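Local coordinates for protein botulinum neurotoxin type G (Clostridium botulinum, PDB 3MPP) that attaches the toxin to the surface of its host cell, as the receptor-binding domain of the heavy chain, at residues 305-310 against 349-354; 363-368 against 420-425; 232-237 against 300-305. The protein carries 4 engineered substitutions. All coordinates share one frame; numbering follows the deposited sequence.

Contact 1 (305-310 against 349-354); sequences GDYIYL and VLQIKK
G305 meets I352 before the strand of its own segment begins: its N-H points at the I352 carbonyl almost end-on, with G305 N to I352 O at 2.8 Å and a C=O...N angle of 176°. At D306 the backbone oxygen takes over, receiving the CA-H of Q351 (D306 O to Q351 CA 3.4 Å). Y307 then pairs with Q351 in an antiparallel non-hydrogen-bonded pair, and both side chains leave on the same face. How the ring meets the amide is doubtful, because Q351 has two conformers and the modelled approach is too close. Beyond it the ring reaches back to V349, with Y307 CD1 3.9 Å from V349 CG1.

I308 and L350 form the next, hydrogen-bonded pair, held by I308 N to L350 O at 2.8 Å and L350 N to I308 O at 2.9 Å. The two strands, 307-312 and 346-353, belong to the beta-trefoil of the C-terminal receptor-binding subdomain. Their short segments here run at 107° to each other with only two bridges between them, and the backbone bond at G305 still holds the chains together past Y307. On the face opposite Y307, CG1 of I308 lies between the backbone N and the carbonyl carbon (chi1 70°). That brings the tip of I308 across I352 at about a right angle, CD1 sitting 3.5 Å from I352 CG1.

Y309 brings the rim atom CE1 to V349 CG2, 3.8 Å away, the two side chains meeting obliquely, while the same ring makes a cation-pi contact with R321. Last comes L310, which crosses L350 nearly perpendicularly, the two CD1 methyls of L310 and L350 3.8 Å apart. F377 touches both of these leucines, and I365 also packs on L350.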
# COMPACT_ATOMS: atom_id res chain seq x y z
N GLY A 305 4.61 -18.23 -4.76
CA GLY A 305 4.94 -19.52 -5.34
C GLY A 305 3.92 -20.10 -6.31
O GLY A 305 4.18 -21.11 -6.95
N ASP A 306 2.74 -19.47 -6.43
CA ASP A 306 1.72 -19.94 -7.38
C ASP A 306 2.30 -19.99 -8.79
O ASP A 306 3.15 -19.17 -9.13
CB ASP A 306 0.51 -19.00 -7.42
CG ASP A 306 -0.50 -19.28 -6.31
OD1 ASP A 306 -0.29 -20.23 -5.54
OD2 ASP A 306 -1.51 -18.54 -6.22
N TYR A 307 1.82 -20.94 -9.59
CA TYR A 307 2.13 -21.00 -11.02
C TYR A 307 1.08 -20.22 -11.83
O TYR A 307 -0.12 -20.45 -11.69
CB TYR A 307 2.21 -22.45 -11.48
CG TYR A 307 3.40 -23.17 -10.89
CD1 TYR A 307 4.64 -23.09 -11.48
CD2 TYR A 307 3.27 -23.92 -9.72
CE1 TYR A 307 5.74 -23.75 -10.95
CE2 TYR A 307 4.36 -24.58 -9.18
CZ TYR A 307 5.59 -24.49 -9.80
OH TYR A 307 6.68 -25.14 -9.27
N ILE A 308 1.54 -19.27 -12.65
CA ILE A 308 0.62 -18.33 -13.27
C ILE A 308 0.99 -18.08 -14.71
O ILE A 308 2.11 -18.40 -15.14
CB ILE A 308 0.64 -16.96 -12.54
CG1 ILE A 308 1.99 -16.26 -12.81
CG2 ILE A 308 0.41 -17.15 -11.04
CD1 ILE A 308 1.91 -14.78 -12.94
N TYR A 309 0.03 -17.54 -15.47
CA TYR A 309 0.34 -16.91 -16.74
C TYR A 309 0.11 -15.41 -16.62
O TYR A 309 -0.73 -14.97 -15.85
CB TYR A 309 -0.59 -17.39 -17.86
CG TYR A 309 -0.69 -18.88 -18.04
CD1 TYR A 309 0.42 -19.63 -18.38
CD2 TYR A 309 -1.92 -19.52 -17.91
CE1 TYR A 309 0.32 -21.01 -18.58
CE2 TYR A 309 -2.03 -20.90 -18.12
CZ TYR A 309 -0.90 -21.63 -18.44
OH TYR A 309 -0.98 -23.00 -18.64
N LEU A 310 0.83 -14.64 -17.44
CA LEU A 310 0.54 -13.22 -17.53
C LEU A 310 -0.10 -12.95 -18.90
O LEU A 310 0.59 -12.96 -19.91
CB LEU A 310 1.83 -12.39 -17.34
CG LEU A 310 2.41 -12.34 -15.91
CD1 LEU A 310 3.73 -11.55 -15.84
CD2 LEU A 310 1.38 -11.72 -14.94
N VAL A 349 4.65 -20.56 -18.44
CA VAL A 349 4.41 -20.85 -17.03
C VAL A 349 5.42 -20.13 -16.10
O VAL A 349 6.63 -20.41 -16.12
CB VAL A 349 4.42 -22.36 -16.77
CG1 VAL A 349 4.18 -22.64 -15.30
CG2 VAL A 349 3.36 -23.06 -17.67
N LEU A 350 4.90 -19.20 -15.32
CA LEU A 350 5.71 -18.36 -14.45
C LEU A 350 5.36 -18.60 -12.98
O LEU A 350 4.36 -19.23 -12.66
CB LEU A 350 5.44 -16.88 -14.76
CG LEU A 350 5.48 -16.49 -16.23
CD1 LEU A 350 5.09 -15.01 -16.39
CD2 LEU A 350 6.86 -16.79 -16.79
N GLN A 351 6.19 -18.05 -12.10
CA GLN A 351 5.95 -18.13 -10.67
C GLN A 351 6.21 -16.76 -10.04
O GLN A 351 7.26 -16.15 -10.27
CB GLN A 351 6.85 -19.17 -10.02
CG GLN A 351 6.71 -20.56 -10.60
CD GLN A 351 7.86 -21.48 -10.19
OE1 GLN A 351 8.16 -21.61 -9.01
NE2 GLN A 351 8.49 -22.11 -11.17
N ILE A 352 5.24 -16.28 -9.27
CA ILE A 352 5.40 -15.01 -8.57
C ILE A 352 5.96 -15.28 -7.18
O ILE A 352 5.50 -16.19 -6.47
CB ILE A 352 4.08 -14.21 -8.48
CG1 ILE A 352 3.48 -14.01 -9.86
CG2 ILE A 352 4.31 -12.84 -7.88
CD1 ILE A 352 2.41 -12.93 -9.89
N LYS A 353 6.96 -14.51 -6.79
CA LYS A 353 7.70 -14.80 -5.58
C LYS A 353 7.89 -13.53 -4.75
O LYS A 353 7.67 -12.42 -5.23
CB LYS A 353 9.08 -15.37 -5.94
CG LYS A 353 9.08 -16.52 -6.91
CD LYS A 353 8.69 -17.84 -6.26
CE LYS A 353 9.73 -18.32 -5.29
NZ LYS A 353 9.59 -19.80 -5.10
N LYS A 354 8.30 -13.71 -3.50
CA LYS A 354 8.73 -12.59 -2.67
C LYS A 354 9.98 -13.02 -1.90
O LYS A 354 9.89 -13.48 -0.76
CB LYS A 354 7.63 -12.17 -1.70
CG LYS A 354 7.68 -10.70 -1.37
CD LYS A 354 6.94 -10.38 -0.08
CE LYS A 354 5.46 -10.64 -0.20
NZ LYS A 354 4.75 -10.04 0.96

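Contact 2 (363-368 against 420-425); sequences CQILCE and WQFIPV
The terminal methyl of I365 is the main bump of this contact, and the indole of W420 is the flat surface it rests on. I365 CD1 sits over one face of the five-membered ring, 4.2 Å from its centroid and 28° off the normal, a CH-pi contact whose closest atom is W420 CD1. The two side chains cross at about a right angle, so the isoleucine presents its end to the indole. The same methyl also reaches F422, with I365 CD1 4.3 Å from F422 CZ, and thus fits between two aromatic side chains of the opposite segment.

C363 supplies a second bump. With SG placed between its backbone N and carbonyl carbon (chi1 65°), the sulfur meets the edge of the F422 ring, 3.7 Å from CE2. A single antiparallel, hydrogen-bonded pair sets these positions: C363 N to W420 O and W420 N to C363 O are both 2.9 Å. This one bridge, at C363, brings strand 420-423, the last of the chain, up beside segment 363-368 in the buried interior of the beta-trefoil subdomain. The indole's rotation is fixed further by NE1, which is hydrogen-bonded to F377 O, while F397 meets the rings at a steep angle. W420 lies about 11 Å, side chain to side chain, from W402, the inferred ganglioside-binding tryptophan.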
# COMPACT_ATOMS: atom_id res chain seq x y z
N CYS A 363 7.35 -7.70 -5.69
CA CYS A 363 7.43 -9.14 -5.91
C CYS A 363 8.34 -9.37 -7.10
O CYS A 363 8.69 -8.43 -7.82
CB CYS A 363 6.03 -9.73 -6.17
SG CYS A 363 5.27 -9.13 -7.69
N GLN A 364 8.76 -10.62 -7.29
CA GLN A 364 9.64 -11.00 -8.39
C GLN A 364 8.92 -12.02 -9.25
O GLN A 364 8.02 -12.71 -8.77
CB GLN A 364 10.94 -11.62 -7.86
CG GLN A 364 11.79 -10.68 -6.97
CD GLN A 364 11.26 -10.56 -5.55
OE1 GLN A 364 10.83 -11.54 -4.93
NE2 GLN A 364 11.29 -9.34 -5.02
N ILE A 365 9.31 -12.13 -10.52
CA ILE A 365 8.67 -13.11 -11.41
C ILE A 365 9.74 -14.04 -11.96
O ILE A 365 10.66 -13.60 -12.63
CB ILE A 365 7.92 -12.42 -12.57
CG1 ILE A 365 6.94 -11.39 -12.01
CG2 ILE A 365 7.19 -13.47 -13.44
CD1 ILE A 365 6.66 -10.21 -12.92
N LEU A 366 9.59 -15.33 -11.65
CA LEU A 366 10.55 -16.36 -11.99
C LEU A 366 10.00 -17.25 -13.11
O LEU A 366 8.80 -17.45 -13.22
CB LEU A 366 10.82 -17.21 -10.73
CG LEU A 366 11.53 -18.56 -10.85
CD1 LEU A 366 12.97 -18.39 -11.27
CD2 LEU A 366 11.45 -19.37 -9.55
N CYS A 367 10.89 -17.77 -13.95
CA CYS A 367 10.53 -18.84 -14.87
C CYS A 367 11.54 -19.97 -14.78
O CYS A 367 12.75 -19.75 -14.91
CB CYS A 367 10.44 -18.34 -16.31
SG CYS A 367 9.80 -19.57 -17.48
N GLU A 368 11.03 -21.18 -14.53
CA GLU A 368 11.86 -22.38 -14.41
C GLU A 368 11.17 -23.53 -15.15
O GLU A 368 9.95 -23.62 -15.15
CB GLU A 368 12.01 -22.78 -12.95
CG GLU A 368 12.96 -21.94 -12.12
CD GLU A 368 13.21 -22.55 -10.75
OE1 GLU A 368 12.34 -23.32 -10.27
OE2 GLU A 368 14.26 -22.25 -10.14
N TRP A 420 8.87 -5.81 -8.93
CA TRP A 420 7.70 -5.26 -9.61
C TRP A 420 6.54 -5.05 -8.66
O TRP A 420 6.44 -5.72 -7.62
CB TRP A 420 7.25 -6.25 -10.69
CG TRP A 420 8.31 -6.58 -11.74
CD1 TRP A 420 9.19 -7.64 -11.72
CD2 TRP A 420 8.58 -5.86 -12.95
NE1 TRP A 420 9.99 -7.60 -12.85
CE2 TRP A 420 9.64 -6.53 -13.62
CE3 TRP A 420 8.05 -4.70 -13.54
CZ2 TRP A 420 10.16 -6.09 -14.85
CZ3 TRP A 420 8.57 -4.27 -14.76
CH2 TRP A 420 9.62 -4.96 -15.39
N GLN A 421 5.66 -4.12 -9.02
CA GLN A 421 4.36 -4.01 -8.37
C GLN A 421 3.26 -3.94 -9.42
O GLN A 421 3.46 -3.42 -10.52
CB GLN A 421 4.30 -2.79 -7.45
CG GLN A 421 5.34 -2.83 -6.32
CD GLN A 421 5.25 -1.63 -5.41
OE1 GLN A 421 4.16 -1.14 -5.12
NE2 GLN A 421 6.40 -1.16 -4.93
N PHE A 422 2.11 -4.48 -9.07
CA PHE A 422 0.95 -4.48 -9.96
C PHE A 422 -0.04 -3.39 -9.53
O PHE A 422 -0.44 -3.32 -8.36
CB PHE A 422 0.29 -5.86 -9.93
CG PHE A 422 1.13 -6.96 -10.58
CD1 PHE A 422 1.02 -7.23 -11.95
CD2 PHE A 422 2.03 -7.71 -9.84
CE1 PHE A 422 1.77 -8.24 -12.55
CE2 PHE A 422 2.80 -8.73 -10.44
CZ PHE A 422 2.67 -8.99 -11.80
N ILE A 423 -0.46 -2.57 -10.49
CA ILE A 423 -1.31 -1.41 -10.20
C ILE A 423 -2.71 -1.56 -10.82
O ILE A 423 -2.87 -1.44 -12.03
CB ILE A 423 -0.69 -0.09 -10.74
CG1 ILE A 423 0.79 0.01 -10.39
CG2 ILE A 423 -1.45 1.11 -10.19
CD1 ILE A 423 1.43 1.36 -10.83
N PRO A 424 -3.72 -1.86 -9.99
CA PRO A 424 -5.10 -1.80 -10.49
C PRO A 424 -5.64 -0.38 -10.46
O PRO A 424 -5.21 0.42 -9.62
CB PRO A 424 -5.89 -2.63 -9.47
CG PRO A 424 -5.04 -2.59 -8.19
CD PRO A 424 -3.65 -2.11 -8.54
N VAL A 425 -6.58 -0.07 -11.35
CA VAL A 425 -7.28 1.21 -11.29
C VAL A 425 -8.07 1.27 -9.99
O VAL A 425 -8.83 0.36 -9.69
CB VAL A 425 -8.28 1.37 -12.46
CG1 VAL A 425 -9.01 2.70 -12.32
CG2 VAL A 425 -7.57 1.27 -13.81

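Contact 3 (232-237 against 300-305); sequences NPLRYD and NIVREG
Two loops of the beta-trefoil subdomain, the one leading into strand 239-244 and the one leading into strand 307-312, are bridged here by their backbones at R235 and I301. Two hydrogen bonds make the bridge: V302 N to L234 O at 2.9 Å, with the donor standing above the carbonyl plane, and Y236 N to N300 O at 2.8 Å.

V302 touches two side chains of the other loop, Y236 and L234. Its CG2 methyl lies over the centre of the Y236 ring, 3.7 Å from the centroid and only 8° off the normal, while its CB faces L234 CD2 at 4.2 Å. With CG1 anti to the backbone N (chi1 -169°), CG2 is left beside N, and this branch reaches the ring face. On the other side of the bridge R235 crosses I301 at a slant, I301 CG1 lying against one face of the guanidinium, 3.5 Å from R235 NH1. The end of I301 goes on to P233, its CD1 3.9 Å from P233 CB. I35 of the N-terminal subdomain touches both P233 and R235, so this flank borders the neighbouring subdomain.

The Y236 hydroxyl is hydrogen-bonded to D306 OD2, which also accepts the R303 N-H. This bond anchors the far end of the ring and V302 packs against one face, which should limit its tilting; two partners at OD2 would probably keep D306 ionised.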
# COMPACT_ATOMS: atom_id res chain seq x y z
N ASN A 232 -3.17 -3.87 -1.07
CA ASN A 232 -4.19 -4.91 -0.93
C ASN A 232 -3.73 -6.24 -1.54
O ASN A 232 -2.81 -6.26 -2.36
CB ASN A 232 -5.50 -4.46 -1.58
CG ASN A 232 -6.23 -3.44 -0.76
OD1 ASN A 232 -6.19 -3.49 0.47
ND2 ASN A 232 -6.88 -2.49 -1.41
N PRO A 233 -4.38 -7.35 -1.15
CA PRO A 233 -3.99 -8.63 -1.76
C PRO A 233 -3.99 -8.59 -3.29
O PRO A 233 -4.87 -8.02 -3.93
CB PRO A 233 -5.06 -9.59 -1.26
CG PRO A 233 -5.46 -9.01 0.10
CD PRO A 233 -5.42 -7.51 -0.11
N LEU A 234 -2.98 -9.23 -3.87
CA LEU A 234 -2.88 -9.39 -5.31
C LEU A 234 -3.91 -10.44 -5.76
O LEU A 234 -4.07 -11.46 -5.10
CB LEU A 234 -1.47 -9.88 -5.66
CG LEU A 234 -1.04 -9.82 -7.12
CD1 LEU A 234 -1.02 -8.37 -7.64
CD2 LEU A 234 0.33 -10.47 -7.27
N ARG A 235 -4.57 -10.21 -6.89
CA ARG A 235 -5.63 -11.12 -7.34
C ARG A 235 -5.53 -11.59 -8.79
O ARG A 235 -4.97 -10.91 -9.65
CB ARG A 235 -7.00 -10.47 -7.11
CG ARG A 235 -7.28 -10.28 -5.62
CD ARG A 235 -8.65 -9.75 -5.28
NE ARG A 235 -8.68 -9.36 -3.86
CZ ARG A 235 -9.20 -10.10 -2.89
NH1 ARG A 235 -9.76 -11.27 -3.17
NH2 ARG A 235 -9.17 -9.67 -1.64
N TYR A 236 -6.10 -12.77 -9.05
CA TYR A 236 -6.23 -13.29 -10.40
C TYR A 236 -7.34 -12.54 -11.13
O TYR A 236 -8.18 -11.91 -10.50
CB TYR A 236 -6.59 -14.77 -10.36
CG TYR A 236 -5.47 -15.65 -9.90
CD1 TYR A 236 -4.43 -15.96 -10.77
CD2 TYR A 236 -5.44 -16.17 -8.61
CE1 TYR A 236 -3.38 -16.76 -10.36
CE2 TYR A 236 -4.39 -16.99 -8.19
CZ TYR A 236 -3.36 -17.28 -9.09
OH TYR A 236 -2.30 -18.09 -8.73
N ASP A 237 -7.34 -12.61 -12.45
CA ASP A 237 -8.45 -12.11 -13.25
C ASP A 237 -8.72 -10.63 -13.03
O ASP A 237 -9.86 -10.17 -13.16
CB ASP A 237 -9.72 -12.93 -12.96
CG ASP A 237 -9.56 -14.42 -13.28
OD1 ASP A 237 -8.62 -14.78 -14.03
OD2 ASP A 237 -10.38 -15.22 -12.79
N ASN A 300 -9.61 -16.02 -5.29
CA ASN A 300 -8.90 -15.38 -6.39
C ASN A 300 -7.65 -14.63 -5.95
O ASN A 300 -7.19 -13.72 -6.63
CB ASN A 300 -9.84 -14.47 -7.19
CG ASN A 300 -10.26 -13.23 -6.42
OD1 ASN A 300 -10.74 -12.26 -7.00
ND2 ASN A 300 -10.07 -13.26 -5.10
N ILE A 301 -7.12 -14.99 -4.79
CA ILE A 301 -5.93 -14.33 -4.28
C ILE A 301 -4.69 -15.08 -4.77
O ILE A 301 -4.63 -16.30 -4.67
CB ILE A 301 -5.93 -14.26 -2.74
CG1 ILE A 301 -7.06 -13.33 -2.27
CG2 ILE A 301 -4.56 -13.79 -2.22
CD1 ILE A 301 -7.01 -12.99 -0.80
N VAL A 302 -3.72 -14.35 -5.30
CA VAL A 302 -2.46 -14.95 -5.75
C VAL A 302 -1.52 -15.11 -4.57
O VAL A 302 -1.24 -14.15 -3.86
CB VAL A 302 -1.76 -14.06 -6.78
CG1 VAL A 302 -0.60 -14.84 -7.42
CG2 VAL A 302 -2.76 -13.58 -7.84
N ARG A 303 -1.01 -16.32 -4.39
CA ARG A 303 -0.13 -16.62 -3.28
C ARG A 303 1.30 -16.87 -3.73
O ARG A 303 1.55 -17.34 -4.83
CB ARG A 303 -0.67 -17.81 -2.48
CG ARG A 303 -1.81 -17.38 -1.56
CD ARG A 303 -2.60 -18.54 -0.98
NE ARG A 303 -3.74 -17.98 -0.26
CZ ARG A 303 -4.93 -17.77 -0.82
NH1 ARG A 303 -5.14 -18.10 -2.09
NH2 ARG A 303 -5.91 -17.23 -0.11
N GLU A 304 2.24 -16.54 -2.85
CA GLU A 304 3.65 -16.72 -3.13
C GLU A 304 3.89 -18.13 -3.65
O GLU A 304 3.41 -19.11 -3.08
CB GLU A 304 4.46 -16.45 -1.86
CG GLU A 304 5.79 -15.77 -2.11
CD GLU A 304 6.93 -16.75 -2.34
OE1 GLU A 304 6.67 -17.98 -2.32
OE2 GLU A 304 8.08 -16.29 -2.52
N GLY A 305 4.61 -18.23 -4.76
CA GLY A 305 4.94 -19.52 -5.34
C GLY A 305 3.92 -20.10 -6.31
O GLY A 305 4.18 -21.11 -6.95

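In the fold
Read from the N terminus, the three contacts follow one another without nesting or crossing. Contact 3 closes first, bringing 300-305 back to 232-237 across a long excursion that includes strands 239-244 to 285-289. At G305 the chain passes straight into contact 1, whose loop returns at 349-354. Contact 2 opens just afterwards at 363-368 and closes near the C terminus at 420-425. Strands 346-353 and 364-368 are sheet neighbours, joined by K353 N to Q364 O and L366 N to Q351 O, so contacts 1 and 2 share one sheet. F422 packs on L234, linking contact 2 to contact 3, and E304 reaches the K354 backbone.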